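Local atomic coordinates of succinylglutamate desuccinylase (Chromobacterium violaceum, PDB entry 1YW4), a protein that probably hydrolyses N-succinyl-L-glutamate to succinate and L-glutamate, the last step of the AST pathway of arginine degradation, as a zinc-dependent enzyme. Residues 5-10 with 19-24; 28-31 with 37-40. All coordinates share one frame; numbering follows the deposited sequence.

Interaction 1. Residues 5-10 with 19-24; sequences PSFLQH and AEWPLP
W21 pushes the edge of its indole between F7 and H10, and the three rings form an aromatic cluster that fastens the N-terminal helix 7-12 onto strand 20-23. Both ring pairs are T-shaped (edge-to-face), with the tryptophan supplying the edge each time. Toward F7 it is the CE3/CZ3 side of the six-membered ring that points in: W21 CZ3 sits over the centre of the phenyl face, the centroids are 4.9 Å apart and the planes are turned 64° against each other. Toward H10 the neighbouring CZ2/CH2 side does the work, at a centroid separation of 4.8 Å and an interplanar angle of 74°. With CG anti to the backbone N, the H10 ring lies beside the indole edge and turns one face to it, and its CB also touches, with W21 CH2 at 3.7 Å from H10 CB.

No hydrogen bond crosses between 5-10 and 19-24; the start of the helix is held by its own cap. S6 is the N-cap, and its OG accepts from Q9 N at 3.2 Å along a nearly straight N-H line (169°). D67 of helix 61-75 then reaches both S6 OG and L8 N, tying this first turn to the next helix.

The cluster extends beyond the two segments: H3 stacks on W21, while W31 of strand 27-33 meets W21 edge-to-face. All three rings of the contact are buried. The closest approach between the two segments is at the imidazole, where W21 CZ2 lies over the ring centre and only 3.4 Å from H10 CG.

Interaction 2. Residues 28-31 with 37-40; sequences AARW and VELN
V37 lays its side chain over one face of the W31 indole, on the side of an antiparallel hairpin that also carries A29 and L39. Each carbon of V37 from CB outward has a partner on 28-31. CB stands 3.6 Å from the centroid of the W31 six-membered ring and almost on the ring normal, a CH-pi contact over the face. CG1, held between the backbone N and the carbonyl carbon (chi1 61°), reaches the far rim of the ring at W31 CH2 and CZ3. CG2, anti to the backbone N, comes 3.6 Å from R30 O and also touches W31 CE2 and A29 CB. A29 CB also touches L39 CG, which continues the apolar row.

The backbones are joined through R30 and E38, a hydrogen-bonded pair: R30 N to E38 O and E38 N to R30 O are both 2.8 Å and nearly straight. A29 with L39 and W31 with V37 are the flanking non-hydrogen-bonded pairs. A weaker bond of 3.3 Å from N40 N to A28 O follows where the strand gives way to loop.

On the opposite face the R30 and E38 chains extend alongside each other in the same direction. Their salt bridge is long, 3.9 Å from R30 NH1 to E38 OE2, with the guanidinium and carboxylate planes 63° apart; the stronger partner of R30 is D42, at NH2, and E20 takes NE.

Helix 7-12 covers the apolar face, with F7 against A29, W31 and V37. The hairpin is bordered by strand 20-23 beyond 27-33 and by strand 83-88 beyond 36-39.

Interactions 1 and 2 are consecutive along the chain and share one small buried core, their centres about 8 Å apart. Strand 20-23 pairs with strand 27-33, W21 N lying 2.8 Å from A29 O in a probable hydrogen bond, so the strand that carries W21 is added to the edge of the hairpin of interaction 2. On one face F7, H10, W21 and W31 bring the two contacts together, with F7 O 3.4 Å from W31 CH2; on the other, E20 OE1 and R30 NE form a 2.9 Å salt bridge. Both contacts lie away from the zinc site of H56, E59 and H149, at the outer end of the strand array, and are structural packing.

Interaction 1. Residues 5-10 with 19-24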
ATOM      1  N   PRO A   5     -33.528 -28.648  22.741  1.00 23.91           N
ATOM      2  CA  PRO A   5     -33.377 -27.243  23.139  1.00 22.29           C
ATOM      3  C   PRO A   5     -32.200 -26.626  22.384  1.00 22.23           C
ATOM      4  O   PRO A   5     -32.045 -25.403  22.317  1.00 22.07           O
ATOM      5  CB  PRO A   5     -33.118 -27.338  24.640  1.00 24.17           C
ATOM      6  CG  PRO A   5     -32.371 -28.623  24.767  1.00 23.95           C
ATOM      7  CD  PRO A   5     -33.133 -29.554  23.835  1.00 24.30           C
ATOM      8  N   SER A   6     -31.379 -27.501  21.811  1.00 18.91           N
ATOM      9  CA  SER A   6     -30.218 -27.096  21.040  1.00 16.81           C
ATOM     10  C   SER A   6     -30.533 -27.109  19.546  1.00 15.29           C
ATOM     11  O   SER A   6     -30.892 -28.146  18.988  1.00 15.59           O
ATOM     12  CB  SER A   6     -29.044 -28.042  21.317  1.00 18.78           C
ATOM     13  OG  SER A   6     -27.942 -27.785  20.453  1.00 17.16           O
ATOM     14  N   PHE A   7     -30.384 -25.953  18.908  1.00 15.20           N
ATOM     15  CA  PHE A   7     -30.628 -25.830  17.481  1.00 13.52           C
ATOM     16  C   PHE A   7     -29.603 -26.699  16.756  1.00 13.75           C
ATOM     17  O   PHE A   7     -29.930 -27.396  15.796  1.00 13.50           O
ATOM     18  CB  PHE A   7     -30.500 -24.361  17.050  1.00 15.20           C
ATOM     19  CG  PHE A   7     -31.695 -23.509  17.435  1.00 15.13           C
ATOM     20  CD1 PHE A   7     -32.497 -22.936  16.457  1.00 13.17           C
ATOM     21  CD2 PHE A   7     -32.028 -23.303  18.775  1.00 12.68           C
ATOM     22  CE1 PHE A   7     -33.617 -22.169  16.791  1.00 17.43           C
ATOM     23  CE2 PHE A   7     -33.153 -22.533  19.122  1.00 15.40           C
ATOM     24  CZ  PHE A   7     -33.943 -21.969  18.127  1.00 15.65           C
ATOM     25  N   LEU A   8     -28.367 -26.676  17.245  1.00 13.17           N
ATOM     26  CA  LEU A   8     -27.291 -27.447  16.644  1.00 14.55           C
ATOM     27  C   LEU A   8     -27.583 -28.944  16.628  1.00 13.77           C
ATOM     28  O   LEU A   8     -27.465 -29.598  15.589  1.00 11.99           O
ATOM     29  CB  LEU A   8     -25.975 -27.162  17.388  1.00 15.59           C
ATOM     30  CG  LEU A   8     -24.684 -27.904  16.982  1.00 19.76           C
ATOM     31  CD1 LEU A   8     -24.591 -29.184  17.759  1.00 22.69           C
ATOM     32  CD2 LEU A   8     -24.632 -28.162  15.467  1.00 13.58           C
ATOM     33  N   GLN A   9     -27.980 -29.483  17.776  1.00 13.85           N
ATOM     34  CA  GLN A   9     -28.270 -30.909  17.880  1.00 15.15           C
ATOM     35  C   GLN A   9     -29.452 -31.308  16.999  1.00 15.48           C
ATOM     36  O   GLN A   9     -29.484 -32.406  16.440  1.00 14.64           O
ATOM     37  CB  GLN A   9     -28.555 -31.291  19.334  1.00 16.15           C
ATOM     38  CG  GLN A   9     -28.315 -32.753  19.599  1.00 17.42           C
ATOM     39  CD  GLN A   9     -26.904 -33.160  19.205  1.00 19.32           C
ATOM     40  OE1 GLN A   9     -25.919 -32.627  19.722  1.00 19.55           O
ATOM     41  NE2 GLN A   9     -26.802 -34.098  18.273  1.00 18.20           N
ATOM     42  N   HIS A  10     -30.433 -30.421  16.886  1.00 14.40           N
ATOM     43  CA  HIS A  10     -31.588 -30.707  16.050  1.00 16.16           C
ATOM     44  C   HIS A  10     -31.099 -30.892  14.619  1.00 15.40           C
ATOM     45  O   HIS A  10     -31.503 -31.825  13.936  1.00 16.74           O
ATOM     46  CB  HIS A  10     -32.593 -29.558  16.095  1.00 15.08           C
ATOM     47  CG  HIS A  10     -33.762 -29.752  15.185  1.00 17.13           C
ATOM     48  ND1 HIS A  10     -34.806 -30.605  15.479  1.00 17.14           N
ATOM     49  CD2 HIS A  10     -34.036 -29.231  13.964  1.00 16.29           C
ATOM     50  CE1 HIS A  10     -35.670 -30.600  14.479  1.00 16.09           C
ATOM     51  NE2 HIS A  10     -35.226 -29.775  13.547  1.00 16.57           N
ATOM     52  N   ALA A  19     -39.321 -27.780   9.806  1.00 32.07           N
ATOM     53  CA  ALA A  19     -40.255 -27.471  10.883  1.00 27.39           C
ATOM     54  C   ALA A  19     -40.111 -26.023  11.341  1.00 23.73           C
ATOM     55  O   ALA A  19     -39.098 -25.374  11.076  1.00 20.34           O
ATOM     56  CB  ALA A  19     -40.011 -28.411  12.053  1.00 28.24           C
ATOM     57  N   GLU A  20     -41.139 -25.513  12.011  1.00 20.97           N
ATOM     58  CA  GLU A  20     -41.102 -24.153  12.540  1.00 18.72           C
ATOM     59  C   GLU A  20     -41.343 -24.224  14.040  1.00 18.86           C
ATOM     60  O   GLU A  20     -42.249 -24.924  14.497  1.00 17.40           O
ATOM     61  CB  GLU A  20     -42.167 -23.255  11.888  1.00 18.93           C
ATOM     62  CG  GLU A  20     -42.290 -21.868  12.533  1.00 19.60           C
ATOM     63  CD  GLU A  20     -43.378 -20.987  11.911  1.00 20.90           C
ATOM     64  OE1 GLU A  20     -43.143 -20.402  10.841  1.00 21.75           O
ATOM     65  OE2 GLU A  20     -44.477 -20.886  12.491  1.00 25.31           O
ATOM     66  N   TRP A  21     -40.523 -23.500  14.797  1.00 16.97           N
ATOM     67  CA  TRP A  21     -40.635 -23.467  16.251  1.00 19.08           C
ATOM     68  C   TRP A  21     -41.097 -22.092  16.713  1.00 20.97           C
ATOM     69  O   TRP A  21     -40.624 -21.065  16.223  1.00 20.96           O
ATOM     70  CB  TRP A  21     -39.286 -23.758  16.916  1.00 17.32           C
ATOM     71  CG  TRP A  21     -38.681 -25.073  16.580  1.00 16.69           C
ATOM     72  CD1 TRP A  21     -39.294 -26.132  15.974  1.00 17.83           C
ATOM     73  CD2 TRP A  21     -37.344 -25.492  16.872  1.00 15.93           C
ATOM     74  NE1 TRP A  21     -38.421 -27.189  15.871  1.00 16.76           N
ATOM     75  CE2 TRP A  21     -37.216 -26.823  16.415  1.00 16.69           C
ATOM     76  CE3 TRP A  21     -36.238 -24.871  17.479  1.00 16.25           C
ATOM     77  CZ2 TRP A  21     -36.029 -27.550  16.543  1.00 14.66           C
ATOM     78  CZ3 TRP A  21     -35.054 -25.598  17.608  1.00 16.00           C
ATOM     79  CH2 TRP A  21     -34.963 -26.924  17.139  1.00 16.74           C
ATOM     80  N   PRO A  22     -42.030 -22.053  17.667  1.00 22.86           N
ATOM     81  CA  PRO A  22     -42.500 -20.755  18.152  1.00 24.47           C
ATOM     82  C   PRO A  22     -41.426 -20.072  19.002  1.00 25.39           C
ATOM     83  O   PRO A  22     -40.704 -20.730  19.756  1.00 26.50           O
ATOM     84  CB  PRO A  22     -43.737 -21.124  18.968  1.00 25.08           C
ATOM     85  CG  PRO A  22     -43.358 -22.469  19.535  1.00 24.38           C
ATOM     86  CD  PRO A  22     -42.729 -23.162  18.340  1.00 23.42           C
ATOM     87  N   LEU A  23     -41.314 -18.757  18.864  1.00 26.48           N
ATOM     88  CA  LEU A  23     -40.353 -17.982  19.642  1.00 28.10           C
ATOM     89  C   LEU A  23     -41.102 -16.988  20.519  1.00 30.05           C
ATOM     90  O   LEU A  23     -42.152 -16.472  20.133  1.00 29.81           O
ATOM     91  CB  LEU A  23     -39.399 -17.216  18.723  1.00 27.04           C
ATOM     92  CG  LEU A  23     -38.084 -17.893  18.317  1.00 26.32           C
ATOM     93  CD1 LEU A  23     -38.336 -19.301  17.832  1.00 28.70           C
ATOM     94  CD2 LEU A  23     -37.416 -17.055  17.242  1.00 23.88           C
ATOM     95  N   PRO A  24     -40.568 -16.701  21.710  1.00 30.58           N
ATOM     96  CA  PRO A  24     -41.229 -15.754  22.609  1.00 32.39           C
ATOM     97  C   PRO A  24     -41.479 -14.418  21.916  1.00 31.77           C
ATOM     98  O   PRO A  24     -40.594 -13.874  21.257  1.00 33.30           O
ATOM     99  CB  PRO A  24     -40.253 -15.653  23.784  1.00 32.90           C
ATOM    100  CG  PRO A  24     -38.928 -15.979  23.167  1.00 33.25           C
ATOM    101  CD  PRO A  24     -39.267 -17.123  22.249  1.00 31.06           C
TER

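Interaction 2. Residues 28-31 with 37-40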
ATOM      1  N   ALA A  28     -41.021 -16.566  15.220  1.00 19.37           N
ATOM      2  CA  ALA A  28     -40.849 -17.963  14.862  1.00 19.94           C
ATOM      3  C   ALA A  28     -39.484 -18.283  14.272  1.00 18.16           C
ATOM      4  O   ALA A  28     -38.812 -17.421  13.712  1.00 15.18           O
ATOM      5  CB  ALA A  28     -41.948 -18.381  13.884  1.00 20.67           C
ATOM      6  N   ALA A  29     -39.089 -19.541  14.407  1.00 17.58           N
ATOM      7  CA  ALA A  29     -37.821 -20.003  13.868  1.00 17.50           C
ATOM      8  C   ALA A  29     -38.201 -21.007  12.788  1.00 15.76           C
ATOM      9  O   ALA A  29     -38.881 -22.000  13.066  1.00 17.22           O
ATOM     10  CB  ALA A  29     -36.991 -20.663  14.954  1.00 15.97           C
ATOM     11  N   ARG A  30     -37.782 -20.733  11.555  1.00 12.77           N
ATOM     12  CA  ARG A  30     -38.102 -21.599  10.426  1.00 13.05           C
ATOM     13  C   ARG A  30     -36.884 -22.319   9.881  1.00 12.23           C
ATOM     14  O   ARG A  30     -35.899 -21.686   9.506  1.00 11.51           O
ATOM     15  CB  ARG A  30     -38.747 -20.784   9.285  1.00 12.85           C
ATOM     16  CG  ARG A  30     -40.155 -20.293   9.579  1.00 17.41           C
ATOM     17  CD  ARG A  30     -40.690 -19.356   8.495  1.00 16.45           C
ATOM     18  NE  ARG A  30     -41.792 -18.549   9.018  1.00 17.92           N
ATOM     19  CZ  ARG A  30     -42.085 -17.312   8.627  1.00 19.57           C
ATOM     20  NH1 ARG A  30     -41.356 -16.717   7.691  1.00 16.43           N
ATOM     21  NH2 ARG A  30     -43.101 -16.659   9.193  1.00 19.76           N
ATOM     22  N   TRP A  31     -36.940 -23.647   9.860  1.00 13.34           N
ATOM     23  CA  TRP A  31     -35.844 -24.423   9.299  1.00 13.86           C
ATOM     24  C   TRP A  31     -36.059 -24.418   7.796  1.00 14.73           C
ATOM     25  O   TRP A  31     -37.043 -24.973   7.299  1.00 19.25           O
ATOM     26  CB  TRP A  31     -35.861 -25.846   9.853  1.00 14.93           C
ATOM     27  CG  TRP A  31     -35.458 -25.858  11.286  1.00 16.73           C
ATOM     28  CD1 TRP A  31     -36.276 -25.724  12.373  1.00 16.79           C
ATOM     29  CD2 TRP A  31     -34.121 -25.884  11.792  1.00 15.51           C
ATOM     30  NE1 TRP A  31     -35.529 -25.658  13.524  1.00 17.58           N
ATOM     31  CE2 TRP A  31     -34.202 -25.756  13.197  1.00 18.15           C
ATOM     32  CE3 TRP A  31     -32.859 -25.998  11.195  1.00 14.95           C
ATOM     33  CZ2 TRP A  31     -33.066 -25.740  14.017  1.00 15.81           C
ATOM     34  CZ3 TRP A  31     -31.730 -25.980  12.011  1.00 15.51           C
ATOM     35  CH2 TRP A  31     -31.846 -25.855  13.406  1.00 15.73           C
ATOM     36  N   VAL A  37     -31.566 -22.186   9.755  1.00 11.64           N
ATOM     37  CA  VAL A  37     -32.753 -21.718  10.457  1.00 12.40           C
ATOM     38  C   VAL A  37     -32.851 -20.184  10.490  1.00 14.37           C
ATOM     39  O   VAL A  37     -31.899 -19.474  10.836  1.00 13.46           O
ATOM     40  CB  VAL A  37     -32.807 -22.312  11.917  1.00 15.36           C
ATOM     41  CG1 VAL A  37     -31.589 -21.862  12.726  1.00 15.92           C
ATOM     42  CG2 VAL A  37     -34.112 -21.899  12.609  1.00 11.88           C
ATOM     43  N   GLU A  38     -34.019 -19.690  10.096  1.00 12.51           N
ATOM     44  CA  GLU A  38     -34.286 -18.265  10.042  1.00 12.65           C
ATOM     45  C   GLU A  38     -35.201 -17.850  11.192  1.00 12.00           C
ATOM     46  O   GLU A  38     -36.270 -18.435  11.379  1.00 12.00           O
ATOM     47  CB  GLU A  38     -34.956 -17.943   8.709  1.00 13.43           C
ATOM     48  CG  GLU A  38     -35.292 -16.491   8.529  1.00 16.26           C
ATOM     49  CD  GLU A  38     -36.289 -16.286   7.413  1.00 18.79           C
ATOM     50  OE1 GLU A  38     -35.881 -15.851   6.324  1.00 23.59           O
ATOM     51  OE2 GLU A  38     -37.483 -16.575   7.631  1.00 17.31           O
ATOM     52  N   LEU A  39     -34.783 -16.842  11.954  1.00 12.93           N
ATOM     53  CA  LEU A  39     -35.574 -16.358  13.085  1.00 13.72           C
ATOM     54  C   LEU A  39     -35.976 -14.901  12.852  1.00 10.54           C
ATOM     55  O   LEU A  39     -35.172 -14.102  12.383  1.00 12.07           O
ATOM     56  CB  LEU A  39     -34.780 -16.478  14.409  1.00 11.86           C
ATOM     57  CG  LEU A  39     -34.283 -17.860  14.866  1.00 14.68           C
ATOM     58  CD1 LEU A  39     -33.016 -18.211  14.093  1.00 12.21           C
ATOM     59  CD2 LEU A  39     -33.974 -17.859  16.362  1.00 16.23           C
ATOM     60  N   ASN A  40     -37.227 -14.568  13.158  1.00 14.39           N
ATOM     61  CA  ASN A  40     -37.728 -13.197  12.993  1.00 15.11           C
ATOM     62  C   ASN A  40     -37.564 -12.710  11.551  1.00 17.35           C
ATOM     63  O   ASN A  40     -37.373 -11.516  11.296  1.00 15.75           O
ATOM     64  CB  ASN A  40     -36.977 -12.251  13.941  1.00 17.49           C
ATOM     65  CG  ASN A  40     -37.696 -10.923  14.147  1.00 20.06           C
ATOM     66  OD1 ASN A  40     -37.064  -9.893  14.402  1.00 19.97           O
ATOM     67  ND2 ASN A  40     -39.020 -10.946  14.051  1.00 18.13           N
TER